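Side-chain contacts in amidase (PDB 5EWQ), which is an amidase-signature family protein that probably hydrolyses amide bonds to release a carboxylic acid and ammonia: residues L245-R250 / I299-D304; L256-D261 / K368-D373; T275-M280 / E493-G498; A482-K487 / Y499-Q504. One frame throughout, in Å; residues are numbered along the deposited sequence.

Contact 1: L245-R250 / I299-D304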
loop_
_atom_site.group_PDB
_atom_site.type_symbol
_atom_site.label_atom_id
_atom_site.label_comp_id
_atom_site.label_asym_id
_atom_site.label_seq_id
_atom_site.Cartn_x
_atom_site.Cartn_y
_atom_site.Cartn_z
ATOM N N LEU A 245 -3.587 14.413 -0.609
ATOM C CA LEU A 245 -2.980 14.735 -1.896
ATOM C C LEU A 245 -2.089 15.966 -1.779
ATOM O O LEU A 245 -2.561 17.099 -1.860
ATOM C CB LEU A 245 -4.054 14.953 -2.961
ATOM C CG LEU A 245 -4.785 13.695 -3.433
ATOM C CD1 LEU A 245 -5.808 14.032 -4.506
ATOM C CD2 LEU A 245 -3.794 12.658 -3.939
ATOM N N GLY A 246 -0.796 15.726 -1.585
ATOM C CA GLY A 246 0.170 16.794 -1.406
ATOM C C GLY A 246 1.104 16.501 -0.248
ATOM O O GLY A 246 2.151 17.130 -0.103
ATOM N N ARG A 247 0.719 15.534 0.577
ATOM C CA ARG A 247 1.502 15.158 1.748
ATOM C C ARG A 247 2.749 14.371 1.350
ATOM O O ARG A 247 3.833 14.591 1.890
ATOM C CB ARG A 247 0.650 14.332 2.713
ATOM C CG ARG A 247 1.058 14.445 4.173
ATOM C CD ARG A 247 0.594 15.764 4.770
ATOM N NE ARG A 247 0.703 15.776 6.226
ATOM C CZ ARG A 247 0.236 16.749 7.001
ATOM N NH1 ARG A 247 -0.376 17.795 6.461
ATOM N NH2 ARG A 247 0.378 16.677 8.319
ATOM N N VAL A 248 2.582 13.455 0.400
ATOM C CA VAL A 248 3.669 12.584 -0.035
ATOM C C VAL A 248 3.979 12.776 -1.518
ATOM O O VAL A 248 3.073 12.801 -2.352
ATOM C CB VAL A 248 3.329 11.102 0.229
ATOM C CG1 VAL A 248 4.438 10.195 -0.279
ATOM C CG2 VAL A 248 3.088 10.873 1.713
ATOM N N SER A 249 5.263 12.914 -1.840
ATOM C CA SER A 249 5.696 13.102 -3.220
ATOM C C SER A 249 5.502 11.839 -4.055
ATOM O O SER A 249 5.686 10.724 -3.565
ATOM C CB SER A 249 7.163 13.534 -3.264
ATOM O OG SER A 249 7.622 13.641 -4.599
ATOM N N ARG A 250 5.134 12.024 -5.320
ATOM C CA ARG A 250 4.921 10.904 -6.233
ATOM C C ARG A 250 6.099 10.734 -7.187
ATOM O O ARG A 250 6.080 9.866 -8.061
ATOM C CB ARG A 250 3.629 11.092 -7.035
ATOM C CG ARG A 250 2.342 10.926 -6.236
ATOM C CD ARG A 250 1.934 12.215 -5.538
ATOM N NE ARG A 250 1.927 13.353 -6.453
ATOM C CZ ARG A 250 0.930 13.642 -7.284
ATOM N NH1 ARG A 250 -0.148 12.871 -7.324
ATOM N NH2 ARG A 250 1.014 14.700 -8.079
ATOM N N ILE A 299 6.120 16.318 11.476
ATOM C CA ILE A 299 5.722 15.866 12.805
ATOM C C ILE A 299 6.051 14.392 13.029
ATOM O O ILE A 299 6.223 13.631 12.077
ATOM C CB ILE A 299 4.209 16.074 13.040
ATOM C CG1 ILE A 299 3.673 17.199 12.151
ATOM C CG2 ILE A 299 3.923 16.355 14.509
ATOM C CD1 ILE A 299 2.177 17.398 12.254
ATOM N N ASP A 300 6.141 13.999 14.296
ATOM C CA ASP A 300 6.301 12.596 14.660
ATOM C C ASP A 300 4.926 12.003 14.958
ATOM O O ASP A 300 4.332 12.286 15.998
ATOM C CB ASP A 300 7.230 12.450 15.869
ATOM C CG ASP A 300 7.757 11.034 16.040
ATOM O OD1 ASP A 300 7.101 10.086 15.560
ATOM O OD2 ASP A 300 8.830 10.872 16.658
ATOM N N TYR A 301 4.427 11.181 14.041
ATOM C CA TYR A 301 3.075 10.639 14.148
ATOM C C TYR A 301 2.978 9.440 15.088
ATOM O O TYR A 301 2.025 8.666 15.013
ATOM C CB TYR A 301 2.555 10.243 12.762
ATOM C CG TYR A 301 2.297 11.414 11.839
ATOM C CD1 TYR A 301 1.072 12.070 11.846
ATOM C CD2 TYR A 301 3.273 11.858 10.956
ATOM C CE1 TYR A 301 0.830 13.138 11.003
ATOM C CE2 TYR A 301 3.039 12.927 10.109
ATOM C CZ TYR A 301 1.815 13.563 10.138
ATOM O OH TYR A 301 1.574 14.627 9.299
ATOM N N THR A 302 3.956 9.288 15.976
ATOM C CA THR A 302 3.971 8.155 16.897
ATOM C C THR A 302 3.924 8.596 18.358
ATOM O O THR A 302 3.820 7.765 19.260
ATOM C CB THR A 302 5.218 7.276 16.685
ATOM O OG1 THR A 302 6.400 8.060 16.887
ATOM C CG2 THR A 302 5.232 6.699 15.278
ATOM N N LYS A 303 3.997 9.903 18.588
ATOM C CA LYS A 303 4.001 10.434 19.947
ATOM C C LYS A 303 2.587 10.610 20.493
ATOM O O LYS A 303 2.255 10.090 21.558
ATOM C CB LYS A 303 4.750 11.768 20.001
ATOM C CG LYS A 303 6.209 11.681 19.587
ATOM C CD LYS A 303 6.927 13.002 19.810
ATOM C CE LYS A 303 7.040 13.329 21.292
ATOM N NZ LYS A 303 7.847 12.313 22.023
ATOM N N ASP A 304 1.755 11.342 19.757
ATOM C CA ASP A 304 0.393 11.630 20.197
ATOM C C ASP A 304 -0.573 10.501 19.846
ATOM O O ASP A 304 -1.639 10.739 19.279
ATOM C CB ASP A 304 -0.097 12.944 19.585
ATOM C CG ASP A 304 0.742 14.134 20.011
ATOM O OD1 ASP A 304 1.956 13.956 20.238
ATOM O OD2 ASP A 304 0.185 15.247 20.119
#
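Arg247 and Tyr301 join two irregular loops beside helix 270-280 in this amidase-family fold, through a side-chain hydrogen bond between the loop that follows strand 239-242 and the one that follows the helix. The decisive bond runs from Arg247 NH2 to Tyr301 OH, 2.6 Å apart, and is almost linear, with an N-H...O angle of 177°. The hydroxyl oxygen lies in the guanidinium plane, so the arginine gives its edge rather than its face. From the tyrosine's side NH2 likewise comes at the ring edge; the two planes are turned 57° apart. Arg247 NE is 3.4 Å from Tyr301 OH and adds only a weak, bent bond. The side chains approach from opposite directions: Arg247 places CG anti to its backbone N (chi1 -152°) and then bends at chi2 to bring the guanidinium round to the phenol. Beside them Arg247 NH2 is 4.4 Å from Ile299 CD1, a loose van der Waals contact of the guanidinium with the isoleucine methyl. The loop carrying the tyrosine is shaped by an Asx turn, in which Asp300 OD1 accepts from Thr302 N at 3.3 Å and from Thr302 OG1 at 2.5 Å, both donors above the same face of the carboxylate. Asn278 on the helix receives the backbone N-H of Tyr301 through OD1. Because the guanidinium donates to the phenol oxygen, its positive charge would be expected to polarise the O-H group, and the linear, in-plane geometry is what a well-aimed N-H donor gives.

Contact 2: L256-D261 / K368-D373; sequences LAETLD and KHNVND
Glu258 and Asn370 make a mostly buried polar contact between a tight loop turn, on the way from strand 239-242 to strand 263-267, and the middle of helix 360-377. Two interactions use the same asparagine amide. Asn370 OD1 accepts the N-H of Glu258, N to OD1 3.0 Å; the bond is nearly straight at the hydrogen, yet the donor stands 39° above the carbonyl plane. The flat amide also lies against the glutamate carboxylate, the planes only 6° apart, with Glu258 CD 3.3 Å from Asn370 ND2. Glu258 reaches this place by holding CG beside its own backbone N (chi1 -63°) and extending beyond it. Within the turn, Asp261 folds back on the chain: OD2 accepts from Leu256 N at 2.8 Å, and OD1 from Ala257 N at 3.2 Å. Ala257 O accepts from both Leu260 N and Asp261 N, which reach it from opposite faces. The turn is thereby fixed just where Glu258 N is offered to the helix. Since ND2 and the carboxylate are stacked and share no hydrogen bond, any attraction between them is probably electrostatic, the partly positive amide nitrogen lying over the negative group.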
loop_
_atom_site.group_PDB
_atom_site.type_symbol
_atom_site.label_atom_id
_atom_site.label_comp_id
_atom_site.label_asym_id
_atom_site.label_seq_id
_atom_site.Cartn_x
_atom_site.Cartn_y
_atom_site.Cartn_z
ATOM N N LEU A 256 -0.456 6.580 -12.799
ATOM C CA LEU A 256 -1.675 6.066 -13.406
ATOM C C LEU A 256 -2.568 7.255 -13.730
ATOM O O LEU A 256 -3.033 7.417 -14.857
ATOM C CB LEU A 256 -2.383 5.084 -12.471
ATOM C CG LEU A 256 -3.826 4.701 -12.810
ATOM C CD1 LEU A 256 -3.919 4.136 -14.214
ATOM C CD2 LEU A 256 -4.369 3.704 -11.799
ATOM N N ALA A 257 -2.793 8.087 -12.719
ATOM C CA ALA A 257 -3.496 9.352 -12.880
ATOM C C ALA A 257 -3.031 10.317 -11.798
ATOM O O ALA A 257 -3.478 10.238 -10.653
ATOM C CB ALA A 257 -4.998 9.150 -12.813
ATOM N N GLU A 258 -2.133 11.226 -12.167
ATOM C CA GLU A 258 -1.486 12.125 -11.213
ATOM C C GLU A 258 -2.478 13.002 -10.450
ATOM O O GLU A 258 -2.129 13.610 -9.438
ATOM C CB GLU A 258 -0.459 13.001 -11.933
ATOM C CG GLU A 258 0.685 12.214 -12.551
ATOM C CD GLU A 258 1.673 13.096 -13.287
ATOM O OE1 GLU A 258 2.655 12.555 -13.840
ATOM O OE2 GLU A 258 1.469 14.328 -13.317
ATOM N N THR A 259 -3.711 13.063 -10.941
ATOM C CA THR A 259 -4.786 13.746 -10.235
ATOM C C THR A 259 -5.083 13.042 -8.912
ATOM O O THR A 259 -5.334 13.689 -7.894
ATOM C CB THR A 259 -6.074 13.801 -11.084
ATOM O OG1 THR A 259 -5.813 14.498 -12.309
ATOM C CG2 THR A 259 -7.188 14.511 -10.330
ATOM N N LEU A 260 -5.033 11.712 -8.932
ATOM C CA LEU A 260 -5.421 10.913 -7.776
ATOM C C LEU A 260 -4.262 10.129 -7.163
ATOM O O LEU A 260 -4.353 9.674 -6.023
ATOM C CB LEU A 260 -6.541 9.945 -8.165
ATOM C CG LEU A 260 -7.768 10.568 -8.833
ATOM C CD1 LEU A 260 -8.761 9.493 -9.245
ATOM C CD2 LEU A 260 -8.422 11.584 -7.912
ATOM N N ASP A 261 -3.180 9.970 -7.923
ATOM C CA ASP A 261 -2.037 9.169 -7.486
ATOM C C ASP A 261 -1.459 9.635 -6.152
ATOM O O ASP A 261 -1.310 10.833 -5.908
ATOM C CB ASP A 261 -0.934 9.183 -8.548
ATOM C CG ASP A 261 -1.283 8.354 -9.767
ATOM O OD1 ASP A 261 -2.159 7.469 -9.657
ATOM O OD2 ASP A 261 -0.679 8.582 -10.835
ATOM N N LYS A 368 -2.660 7.845 -20.496
ATOM C CA LYS A 368 -1.835 7.928 -21.694
ATOM C C LYS A 368 -0.804 9.045 -21.586
ATOM O O LYS A 368 0.357 8.868 -21.947
ATOM C CB LYS A 368 -2.711 8.142 -22.930
ATOM C CG LYS A 368 -1.930 8.365 -24.215
ATOM C CD LYS A 368 -2.856 8.669 -25.381
ATOM C CE LYS A 368 -2.071 8.897 -26.663
ATOM N NZ LYS A 368 -2.964 9.185 -27.820
ATOM N N HIS A 369 -1.236 10.192 -21.073
ATOM C CA HIS A 369 -0.373 11.363 -20.983
ATOM C C HIS A 369 0.672 11.235 -19.877
ATOM O O HIS A 369 1.834 11.587 -20.077
ATOM C CB HIS A 369 -1.215 12.621 -20.770
ATOM C CG HIS A 369 -2.084 12.967 -21.938
ATOM N ND1 HIS A 369 -3.128 12.167 -22.352
ATOM C CD2 HIS A 369 -2.060 14.021 -22.789
ATOM C CE1 HIS A 369 -3.712 12.716 -23.402
ATOM N NE2 HIS A 369 -3.082 13.842 -23.687
ATOM N N ASN A 370 0.262 10.735 -18.717
ATOM C CA ASN A 370 1.187 10.547 -17.603
ATOM C C ASN A 370 2.278 9.532 -17.931
ATOM O O ASN A 370 3.448 9.745 -17.617
ATOM C CB ASN A 370 0.440 10.106 -16.343
ATOM C CG ASN A 370 -0.412 11.210 -15.752
ATOM O OD1 ASN A 370 -1.374 10.945 -15.032
ATOM N ND2 ASN A 370 -0.063 12.455 -16.054
ATOM N N VAL A 371 1.885 8.432 -18.564
ATOM C CA VAL A 371 2.820 7.371 -18.918
ATOM C C VAL A 371 3.823 7.835 -19.973
ATOM O O VAL A 371 5.030 7.627 -19.826
ATOM C CB VAL A 371 2.073 6.122 -19.430
ATOM C CG1 VAL A 371 3.020 5.188 -20.163
ATOM C CG2 VAL A 371 1.399 5.402 -18.272
ATOM N N ASN A 372 3.323 8.469 -21.029
ATOM C CA ASN A 372 4.185 8.968 -22.096
ATOM C C ASN A 372 5.159 10.031 -21.599
ATOM O O ASN A 372 6.319 10.059 -22.008
ATOM C CB ASN A 372 3.347 9.530 -23.246
ATOM C CG ASN A 372 2.571 8.454 -23.981
ATOM O OD1 ASN A 372 2.861 7.265 -23.854
ATOM N ND2 ASN A 372 1.579 8.869 -24.763
ATOM N N ASP A 373 4.681 10.902 -20.716
ATOM C CA ASP A 373 5.528 11.933 -20.124
ATOM C C ASP A 373 6.536 11.322 -19.158
ATOM O O ASP A 373 7.636 11.847 -18.979
ATOM C CB ASP A 373 4.680 12.985 -19.403
ATOM C CG ASP A 373 3.887 13.854 -20.362
ATOM O OD1 ASP A 373 3.644 13.413 -21.505
ATOM O OD2 ASP A 373 3.505 14.977 -19.970
#

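Contact 3: T275-M280 / E493-G498; sequences TLFNAM and ELFNIG
Phe277 of helix 270-280 and Phe495 of helix 491-503 bridge two helices that pack on the large mixed sheet of the amidase-signature fold, against strand 239-242, whose Leu241 both rings touch. The backbones stay well apart, with Phe277 CA and Phe495 CA 10.3 Å from each other, so the contact is made by the two phenylalanine side chains, each projecting from its helix toward the other. The ring centroids are 5.7 Å apart and the planes meet at 47°, an oblique pairing between a parallel stack and a T-shaped one. Phe495 presents its edge, Phe277 CD2 lying near its ring plane, whereas on the Phe277 side the approach is neither clearly facial nor edgewise. The torsions differ between the partners. Phe277 holds CG anti to the backbone N (chi1 -172°), whereas Phe495 keeps CG beside its backbone N (chi1 -85°); the two side chains then run obliquely past one another. Around the pair, Phe495 also rests on Val270, Ala273 and Ala274, so a single aromatic side chain touches several small or branched residues of helix 270-280. Phe277 reaches Pro265 of strand 263-267 and meets the ring of Tyr301, which extends the aromatic cluster toward the loop beyond its helix. No hydrogen bond links 275-280 to 493-498, as expected of buried hydrocarbon packing. At its centre Phe277 CD2 stands 3.6 Å from Phe495 CE2, while Phe495 CZ approaches the CB of Phe277 at 4.1 Å.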
loop_
_atom_site.group_PDB
_atom_site.type_symbol
_atom_site.label_atom_id
_atom_site.label_comp_id
_atom_site.label_asym_id
_atom_site.label_seq_id
_atom_site.Cartn_x
_atom_site.Cartn_y
_atom_site.Cartn_z
ATOM N N THR A 275 5.062 5.201 11.827
ATOM C CA THR A 275 6.519 5.233 11.882
ATOM C C THR A 275 7.104 5.384 10.481
ATOM O O THR A 275 7.998 6.199 10.253
ATOM C CB THR A 275 7.084 3.962 12.541
ATOM O OG1 THR A 275 6.650 3.900 13.906
ATOM C CG2 THR A 275 8.600 3.967 12.499
ATOM N N LEU A 276 6.584 4.596 9.547
ATOM C CA LEU A 276 7.007 4.664 8.155
ATOM C C LEU A 276 6.554 5.969 7.509
ATOM O O LEU A 276 7.242 6.523 6.651
ATOM C CB LEU A 276 6.456 3.469 7.373
ATOM C CG LEU A 276 6.812 3.386 5.888
ATOM C CD1 LEU A 276 8.313 3.275 5.708
ATOM C CD2 LEU A 276 6.106 2.210 5.236
ATOM N N PHE A 277 5.394 6.458 7.938
ATOM C CA PHE A 277 4.793 7.659 7.370
ATOM C C PHE A 277 5.613 8.912 7.674
ATOM O O PHE A 277 5.456 9.942 7.019
ATOM C CB PHE A 277 3.362 7.822 7.889
ATOM C CG PHE A 277 2.592 8.925 7.222
ATOM C CD1 PHE A 277 2.365 8.901 5.856
ATOM C CD2 PHE A 277 2.076 9.974 7.963
ATOM C CE1 PHE A 277 1.650 9.912 5.240
ATOM C CE2 PHE A 277 1.360 10.987 7.354
ATOM C CZ PHE A 277 1.145 10.954 5.990
ATOM N N ASN A 278 6.493 8.815 8.667
ATOM C CA ASN A 278 7.340 9.938 9.054
ATOM C C ASN A 278 8.385 10.286 7.997
ATOM O O ASN A 278 8.729 11.453 7.818
ATOM C CB ASN A 278 8.038 9.644 10.383
ATOM C CG ASN A 278 7.090 9.690 11.565
ATOM O OD1 ASN A 278 6.096 10.416 11.550
ATOM N ND2 ASN A 278 7.395 8.915 12.599
ATOM N N ALA A 279 8.886 9.271 7.300
ATOM C CA ALA A 279 9.960 9.470 6.332
ATOM C C ALA A 279 9.441 9.651 4.910
ATOM O O ALA A 279 10.172 10.107 4.032
ATOM C CB ALA A 279 10.936 8.307 6.383
HETATM N N MSE A 280 8.184 9.289 4.680
HETATM C CA MSE A 280 7.599 9.408 3.349
HETATM C C MSE A 280 7.198 10.847 3.046
HETATM O O MSE A 280 7.379 11.329 1.927
HETATM C CB MSE A 280 6.385 8.493 3.206
HETATM C CG MSE A 280 6.661 7.025 3.478
HETATM SE SE MSE A 280 5.125 5.938 2.977
HETATM C CE MSE A 280 3.806 7.369 2.868
ATOM N N GLU A 493 -4.634 13.223 13.338
ATOM C CA GLU A 493 -5.851 12.852 14.048
ATOM C C GLU A 493 -6.326 11.464 13.628
ATOM O O GLU A 493 -6.903 10.730 14.430
ATOM C CB GLU A 493 -6.952 13.886 13.806
ATOM C CG GLU A 493 -8.179 13.700 14.684
ATOM C CD GLU A 493 -9.228 14.771 14.459
ATOM O OE1 GLU A 493 -10.172 14.861 15.271
ATOM O OE2 GLU A 493 -9.108 15.523 13.468
ATOM N N LEU A 494 -6.079 11.109 12.372
ATOM C CA LEU A 494 -6.473 9.802 11.855
ATOM C C LEU A 494 -5.733 8.672 12.560
ATOM O O LEU A 494 -6.346 7.691 12.984
ATOM C CB LEU A 494 -6.231 9.717 10.348
ATOM C CG LEU A 494 -7.478 9.790 9.466
ATOM C CD1 LEU A 494 -7.158 9.339 8.050
ATOM C CD2 LEU A 494 -8.606 8.956 10.057
ATOM N N PHE A 495 -4.416 8.810 12.675
ATOM C CA PHE A 495 -3.602 7.810 13.357
ATOM C C PHE A 495 -4.015 7.667 14.817
ATOM O O PHE A 495 -4.071 6.559 15.346
ATOM C CB PHE A 495 -2.116 8.162 13.266
ATOM C CG PHE A 495 -1.457 7.690 12.002
ATOM C CD1 PHE A 495 -1.305 6.336 11.753
ATOM C CD2 PHE A 495 -0.978 8.595 11.070
ATOM C CE1 PHE A 495 -0.697 5.893 10.595
ATOM C CE2 PHE A 495 -0.368 8.158 9.911
ATOM C CZ PHE A 495 -0.227 6.805 9.674
ATOM N N ASN A 496 -4.305 8.794 15.460
ATOM C CA ASN A 496 -4.738 8.790 16.852
ATOM C C ASN A 496 -6.076 8.079 17.007
ATOM O O ASN A 496 -6.283 7.318 17.952
ATOM C CB ASN A 496 -4.830 10.221 17.384
ATOM C CG ASN A 496 -4.930 10.276 18.895
ATOM O OD1 ASN A 496 -4.526 9.342 19.589
ATOM N ND2 ASN A 496 -5.466 11.375 19.414
ATOM N N ILE A 497 -6.982 8.333 16.067
ATOM C CA ILE A 497 -8.276 7.665 16.039
ATOM C C ILE A 497 -8.111 6.186 15.697
ATOM O O ILE A 497 -8.701 5.318 16.341
ATOM C CB ILE A 497 -9.228 8.334 15.022
ATOM C CG1 ILE A 497 -9.746 9.663 15.576
ATOM C CG2 ILE A 497 -10.392 7.416 14.678
ATOM C CD1 ILE A 497 -10.682 10.393 14.639
ATOM N N GLY A 498 -7.291 5.909 14.688
ATOM C CA GLY A 498 -7.046 4.547 14.250
ATOM C C GLY A 498 -6.356 3.693 15.296
ATOM O O GLY A 498 -6.677 2.515 15.455
#

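Contact 4: A482-K487 / Y499-Q504; sequences AVFVGK and YAYEQQ
Phe484 points the edge of its ring at one face of Tyr501 in an offset edge-to-face pair, with centroids 5.3 Å apart and planes at 64°. The touching corner is Phe484 CZ, 3.6 Å from Tyr501 CD2, displaced from the ring centre toward its rim; Phe484 CE1 follows at 3.7 Å from the same CD2. Further along the tyrosine, Ala482 CB comes within 3.9 Å of Tyr501 OH and 4.1 Å of Tyr501 CE2, an oblique methyl contact. Tyr501 sends CG anti to its backbone N (chi1 167°), which carries the ring from the helix onto the strand. Ala482 and Phe484 are two apart on strand 479-485 and so face the same side of the sheet, the side covered by helix 491-503, the element that follows this strand in the chain. The strand is held between antiparallel neighbours: Ala482 and Phe484 share backbone hydrogen bonds with Val469 and Leu467, Val483 and Val485 with Met450 and Leu448. Leu494 and Ile497 of the helix also pack on Phe484, while Tyr501 settles on Val469, Ala471 and Leu310. One residue on, Glu502 OE2 accepts a hydrogen bond from Val270 N, where helix 270-280 begins.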
loop_
_atom_site.group_PDB
_atom_site.type_symbol
_atom_site.label_atom_id
_atom_site.label_comp_id
_atom_site.label_asym_id
_atom_site.label_seq_id
_atom_site.Cartn_x
_atom_site.Cartn_y
_atom_site.Cartn_z
ATOM N N ALA A 482 -11.879 -1.981 8.622
ATOM C CA ALA A 482 -12.605 -0.736 8.823
ATOM C C ALA A 482 -11.742 0.440 8.385
ATOM O O ALA A 482 -10.730 0.745 9.015
ATOM C CB ALA A 482 -13.020 -0.585 10.276
ATOM N N VAL A 483 -12.142 1.092 7.299
ATOM C CA VAL A 483 -11.368 2.202 6.752
ATOM C C VAL A 483 -11.925 3.546 7.207
ATOM O O VAL A 483 -13.100 3.846 7.000
ATOM C CB VAL A 483 -11.338 2.160 5.214
ATOM C CG1 VAL A 483 -10.498 3.305 4.671
ATOM C CG2 VAL A 483 -10.798 0.824 4.735
ATOM N N PHE A 484 -11.067 4.352 7.826
ATOM C CA PHE A 484 -11.477 5.639 8.376
ATOM C C PHE A 484 -11.157 6.796 7.433
ATOM O O PHE A 484 -10.054 6.882 6.895
ATOM C CB PHE A 484 -10.801 5.880 9.729
ATOM C CG PHE A 484 -11.229 4.918 10.800
ATOM C CD1 PHE A 484 -10.610 3.686 10.932
ATOM C CD2 PHE A 484 -12.244 5.250 11.683
ATOM C CE1 PHE A 484 -11.000 2.800 11.918
ATOM C CE2 PHE A 484 -12.639 4.368 12.671
ATOM C CZ PHE A 484 -12.015 3.142 12.789
ATOM N N VAL A 485 -12.128 7.684 7.239
ATOM C CA VAL A 485 -11.914 8.897 6.458
ATOM C C VAL A 485 -11.683 10.088 7.378
ATOM O O VAL A 485 -12.565 10.469 8.148
ATOM C CB VAL A 485 -13.104 9.205 5.530
ATOM C CG1 VAL A 485 -12.939 10.577 4.894
ATOM C CG2 VAL A 485 -13.235 8.136 4.467
ATOM N N GLY A 486 -10.494 10.674 7.295
ATOM C CA GLY A 486 -10.161 11.829 8.107
ATOM C C GLY A 486 -10.335 13.127 7.346
ATOM O O GLY A 486 -10.605 13.120 6.146
ATOM N N LYS A 487 -10.184 14.246 8.048
ATOM C CA LYS A 487 -10.295 15.557 7.423
ATOM C C LYS A 487 -8.983 15.943 6.746
ATOM O O LYS A 487 -7.941 15.346 7.018
ATOM C CB LYS A 487 -10.704 16.610 8.456
ATOM C CG LYS A 487 -9.903 16.564 9.746
ATOM C CD LYS A 487 -10.806 16.758 10.956
ATOM C CE LYS A 487 -11.618 18.038 10.848
ATOM N NZ LYS A 487 -12.547 18.204 12.000
ATOM N N TYR A 499 -5.405 4.288 16.011
ATOM C CA TYR A 499 -4.665 3.579 17.049
ATOM C C TYR A 499 -5.574 3.204 18.214
ATOM O O TYR A 499 -5.450 2.121 18.788
ATOM C CB TYR A 499 -3.494 4.427 17.551
ATOM C CG TYR A 499 -2.653 3.755 18.613
ATOM C CD1 TYR A 499 -1.658 2.850 18.267
ATOM C CD2 TYR A 499 -2.849 4.032 19.960
ATOM C CE1 TYR A 499 -0.887 2.234 19.233
ATOM C CE2 TYR A 499 -2.081 3.421 20.933
ATOM C CZ TYR A 499 -1.102 2.523 20.564
ATOM O OH TYR A 499 -0.335 1.912 21.529
ATOM N N ALA A 500 -6.487 4.106 18.557
ATOM C CA ALA A 500 -7.405 3.880 19.666
ATOM C C ALA A 500 -8.409 2.781 19.332
ATOM O O ALA A 500 -8.762 1.972 20.190
ATOM C CB ALA A 500 -8.125 5.166 20.027
ATOM N N TYR A 501 -8.868 2.753 18.084
ATOM C CA TYR A 501 -9.790 1.713 17.638
ATOM C C TYR A 501 -9.083 0.368 17.534
ATOM O O TYR A 501 -9.677 -0.678 17.792
ATOM C CB TYR A 501 -10.418 2.082 16.292
ATOM C CG TYR A 501 -11.138 0.928 15.628
ATOM C CD1 TYR A 501 -12.365 0.483 16.105
ATOM C CD2 TYR A 501 -10.590 0.281 14.528
ATOM C CE1 TYR A 501 -13.025 -0.572 15.505
ATOM C CE2 TYR A 501 -11.243 -0.776 13.920
ATOM C CZ TYR A 501 -12.460 -1.198 14.413
ATOM O OH TYR A 501 -13.115 -2.248 13.812
ATOM N N GLU A 502 -7.810 0.405 17.155
ATOM C CA GLU A 502 -7.020 -0.809 16.992
ATOM C C GLU A 502 -6.781 -1.512 18.325
ATOM O O GLU A 502 -6.977 -2.721 18.443
ATOM C CB GLU A 502 -5.680 -0.486 16.332
ATOM C CG GLU A 502 -4.773 -1.689 16.156
ATOM C CD GLU A 502 -3.366 -1.299 15.752
ATOM O OE1 GLU A 502 -2.805 -0.368 16.369
ATOM O OE2 GLU A 502 -2.823 -1.921 14.816
ATOM N N GLN A 503 -6.355 -0.746 19.323
ATOM C CA GLN A 503 -6.012 -1.305 20.626
ATOM C C GLN A 503 -7.247 -1.702 21.426
ATOM O O GLN A 503 -7.209 -2.655 22.206
ATOM C CB GLN A 503 -5.169 -0.310 21.426
ATOM C CG GLN A 503 -3.822 0.007 20.796
ATOM C CD GLN A 503 -2.912 -1.204 20.717
ATOM O OE1 GLN A 503 -3.029 -2.137 21.512
ATOM N NE2 GLN A 503 -1.999 -1.195 19.752
ATOM N N GLN A 504 -8.342 -0.974 21.231
ATOM C CA GLN A 504 -9.581 -1.259 21.948
ATOM C C GLN A 504 -10.452 -2.253 21.186
ATOM O O GLN A 504 -11.680 -2.207 21.270
ATOM C CB GLN A 504 -10.362 0.031 22.204
#

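In the fold
From the N terminus, contact 1 opens at 245-250 and closes at 299-304, joining the loop after strand 239-242 to the loop after helix 270-280. Contact 2 opens at 256-261 inside that span and closes at 368-373 on helix 360-377, so the two cross; they also touch through Arg250 NH1, near Asp261 O and Glu258 O. Contact 3 begins at 275-280 and waits until 493-498 to close, crossing both; its centre is about 6 Å from that of contact 1. Contact 4, from 482-487 to 499-504, follows contacts 1 and 2 in series but crosses contact 3, with which it shares helix 491-503; it joins strand 479-485 to that helix, which contact 3 links to helix 270-280.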